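Local coordinates for protein DNA ligase (PDB 3QWU) that probably acts as an ATP-dependent polynucleotide ligase of the RNA ligase family and binds adenosine and calcium, at residues Y84-F89 and Y95-R100. Sequence-based numbering, arbitrary orientation.
Sequences YNTRIF and YYALSR. With ADN (adenosine), chain C.
The carbonyl oxygen L98 O is gripped by three donors. R87 N lies in the carbonyl plane at 3.0 Å from L98 O. The hydroxyl T86 OG1 comes from above that plane, 3.3 Å from L98 O. A water is the third donor. This water also donates to N85 OD1 and accepts from R87 NE, at 2.7 Å from that nitrogen. It thus ties both polar side chains to the L98 carbonyl.

R87 bends at chi3 (-59°) and turns its guanidinium back toward 95-100. NH2 of R87 donates to S99 O at 2.8 Å, almost in the guanidinium plane. L98 CD1 lies over one face, offset toward the rim. NH1 of R87 is held by the carbonyls of G42 and W52. A leucine in its place would probably leave S99 O and these two carbonyls without this donor and the bridging water with one partner fewer.

Further along, F89 and Y96 pair through two backbone bonds. The F89 ring has Y96 CB over one face and L98 CG at its edge, 3.8 Å from F89 CE1. On the other side of the sheet I88 CG1 meets A97 CB, beneath helix 106-115.

An extended chi1 (-179°) carries the N85 amide to the ribose; N85 ND2 donates to adenosine O2' at 3.0 Å. R100 CD packs against the N85 amide, and its guanidinium has adenosine O3' over one face. The arrangement is an antiparallel beta hairpin, 84-91 with 94-98, whose open end helps form the ribose side of the adenosine pocket in the nucleotidyltransferase fold.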
loop_
_atom_site.group_PDB
_atom_site.type_symbol
_atom_site.label_atom_id
_atom_site.label_comp_id
_atom_site.label_asym_id
_atom_site.label_seq_id
_atom_site.Cartn_x
_atom_site.Cartn_y
_atom_site.Cartn_z
ATOM N N TYR A 84 9.209 3.365 22.065
ATOM C CA TYR A 84 8.206 2.340 22.259
ATOM C C TYR A 84 7.540 2.464 23.627
ATOM O O TYR A 84 8.075 2.967 24.578
ATOM C CB TYR A 84 8.786 0.949 22.006
ATOM C CG TYR A 84 9.840 0.510 23.044
ATOM C CD1 TYR A 84 9.491 -0.326 24.104
ATOM C CD2 TYR A 84 11.177 0.935 22.963
ATOM C CE1 TYR A 84 10.441 -0.736 25.047
ATOM C CE2 TYR A 84 12.143 0.533 23.923
ATOM C CZ TYR A 84 11.752 -0.316 24.949
ATOM O OH TYR A 84 12.638 -0.716 25.895
ATOM N N ASN A 85 6.313 1.999 23.677
ATOM C CA ASN A 85 5.451 2.107 24.814
ATOM C C ASN A 85 5.824 1.076 25.864
ATOM O O ASN A 85 6.104 -0.110 25.553
ATOM C CB ASN A 85 4.042 1.823 24.320
ATOM C CG ASN A 85 3.034 1.916 25.386
ATOM O OD1 ASN A 85 2.888 1.003 26.210
ATOM N ND2 ASN A 85 2.257 2.978 25.346
ATOM N N THR A 86 5.816 1.517 27.120
ATOM C CA THR A 86 6.032 0.599 28.195
ATOM C C THR A 86 5.112 0.851 29.360
ATOM O O THR A 86 4.710 1.997 29.631
ATOM C CB THR A 86 7.480 0.614 28.682
ATOM O OG1 THR A 86 7.740 -0.665 29.290
ATOM C CG2 THR A 86 7.707 1.717 29.704
ATOM N N ARG A 87 4.773 -0.245 30.027
ATOM C CA ARG A 87 3.898 -0.229 31.192
ATOM C C ARG A 87 4.668 -0.920 32.324
ATOM O O ARG A 87 5.122 -2.050 32.165
ATOM C CB ARG A 87 2.611 -0.960 30.860
ATOM C CG ARG A 87 1.516 -0.061 30.211
ATOM C CD ARG A 87 0.346 -0.946 29.757
ATOM N NE ARG A 87 0.872 -1.929 28.809
ATOM C CZ ARG A 87 0.354 -3.127 28.594
ATOM N NH1 ARG A 87 -0.750 -3.509 29.221
ATOM N NH2 ARG A 87 0.921 -3.946 27.718
ATOM N N ILE A 88 4.906 -0.209 33.413
ATOM C CA ILE A 88 5.828 -0.666 34.426
ATOM C C ILE A 88 5.082 -0.803 35.748
ATOM O O ILE A 88 4.348 0.103 36.143
ATOM C CB ILE A 88 7.047 0.312 34.609
ATOM C CG1 ILE A 88 7.820 0.499 33.260
ATOM C CG2 ILE A 88 8.000 -0.207 35.694
ATOM C CD1 ILE A 88 8.785 1.731 33.215
ATOM N N PHE A 89 5.307 -1.922 36.432
ATOM C CA PHE A 89 4.614 -2.197 37.699
ATOM C C PHE A 89 5.407 -3.041 38.682
ATOM O O PHE A 89 6.367 -3.716 38.316
ATOM C CB PHE A 89 3.286 -2.904 37.446
ATOM C CG PHE A 89 3.426 -4.240 36.809
ATOM C CD1 PHE A 89 3.499 -4.358 35.449
ATOM C CD2 PHE A 89 3.479 -5.382 37.579
ATOM C CE1 PHE A 89 3.633 -5.588 34.877
ATOM C CE2 PHE A 89 3.592 -6.607 37.011
ATOM C CZ PHE A 89 3.675 -6.716 35.661
ATOM N N TYR A 95 10.129 -5.558 39.934
ATOM C CA TYR A 95 9.568 -4.584 39.040
ATOM C C TYR A 95 9.675 -5.146 37.633
ATOM O O TYR A 95 10.679 -5.777 37.286
ATOM C CB TYR A 95 10.369 -3.302 39.148
ATOM C CG TYR A 95 10.618 -2.851 40.567
ATOM C CD1 TYR A 95 9.637 -2.178 41.289
ATOM C CD2 TYR A 95 11.857 -3.078 41.176
ATOM C CE1 TYR A 95 9.877 -1.739 42.602
ATOM C CE2 TYR A 95 12.119 -2.650 42.480
ATOM C CZ TYR A 95 11.126 -1.984 43.202
ATOM O OH TYR A 95 11.400 -1.562 44.513
ATOM N N TYR A 96 8.661 -4.876 36.810
ATOM C CA TYR A 96 8.604 -5.440 35.468
ATOM C C TYR A 96 8.071 -4.415 34.499
ATOM O O TYR A 96 7.359 -3.450 34.880
ATOM C CB TYR A 96 7.732 -6.685 35.414
ATOM C CG TYR A 96 8.112 -7.752 36.417
ATOM C CD1 TYR A 96 9.030 -8.776 36.092
ATOM C CD2 TYR A 96 7.558 -7.753 37.691
ATOM C CE1 TYR A 96 9.370 -9.757 37.014
ATOM C CE2 TYR A 96 7.899 -8.736 38.616
ATOM C CZ TYR A 96 8.801 -9.728 38.275
ATOM O OH TYR A 96 9.102 -10.675 39.218
ATOM N N ALA A 97 8.405 -4.646 33.238
ATOM C CA ALA A 97 8.042 -3.703 32.158
ATOM C C ALA A 97 7.373 -4.493 31.061
ATOM O O ALA A 97 7.913 -5.517 30.632
ATOM C CB ALA A 97 9.314 -2.955 31.634
ATOM N N LEU A 98 6.193 -4.047 30.658
ATOM C CA LEU A 98 5.434 -4.697 29.590
ATOM C C LEU A 98 5.528 -3.897 28.294
ATOM O O LEU A 98 5.358 -2.674 28.329
ATOM C CB LEU A 98 3.950 -4.807 29.938
ATOM C CG LEU A 98 3.506 -5.657 31.119
ATOM C CD1 LEU A 98 1.988 -5.667 31.168
ATOM C CD2 LEU A 98 4.043 -7.110 31.077
ATOM N N SER A 99 5.778 -4.591 27.179
ATOM C CA SER A 99 5.607 -4.055 25.812
ATOM C C SER A 99 4.136 -3.780 25.496
ATOM O O SER A 99 3.235 -4.248 26.181
ATOM C CB SER A 99 6.084 -5.071 24.785
ATOM O OG SER A 99 5.135 -6.133 24.673
ATOM N N ARG A 100 3.884 -3.080 24.416
ATOM C CA ARG A 100 2.527 -2.721 24.092
ATOM C C ARG A 100 1.736 -3.971 23.908
ATOM O O ARG A 100 0.538 -4.001 24.263
ATOM C CB ARG A 100 2.470 -1.875 22.821
ATOM C CG ARG A 100 1.080 -1.399 22.484
ATOM C CD ARG A 100 0.550 -0.162 23.248
ATOM N NE ARG A 100 -0.054 0.722 22.231
ATOM C CZ ARG A 100 -1.322 1.129 22.149
ATOM N NH1 ARG A 100 -2.207 0.820 23.064
ATOM N NH2 ARG A 100 -1.706 1.894 21.132
HETATM O "O5'" ADN C . -0.552 5.508 20.376
HETATM C "C5'" ADN C . 0.308 6.614 20.658
HETATM C "C4'" ADN C . 1.632 6.102 21.210
HETATM O "O4'" ADN C . 2.615 7.176 21.328
HETATM C "C3'" ADN C . 1.453 5.538 22.613
HETATM O "O3'" ADN C . 1.128 4.152 22.668
HETATM C "C2'" ADN C . 2.774 5.856 23.307
HETATM O "O2'" ADN C . 3.610 4.712 23.352
HETATM C "C1'" ADN C . 3.444 6.957 22.488
HETATM N N9 ADN C . 3.575 8.238 23.200
HETATM C C8 ADN C . 4.667 9.032 23.118
HETATM N N7 ADN C . 4.539 10.159 23.860
HETATM C C5 ADN C . 3.298 10.080 24.405
HETATM C C6 ADN C . 2.505 10.964 25.266
HETATM N N6 ADN C . 3.079 12.133 25.670
HETATM N N1 ADN C . 1.265 10.543 25.667
HETATM C C2 ADN C . 0.746 9.363 25.220
HETATM N N3 ADN C . 1.418 8.516 24.390
HETATM C C4 ADN C . 2.670 8.819 23.981
HETATM O O HOH W 1 3.003 -1.440 27.172
HETATM O O HOH W 2 5.903 -1.288 23.313
#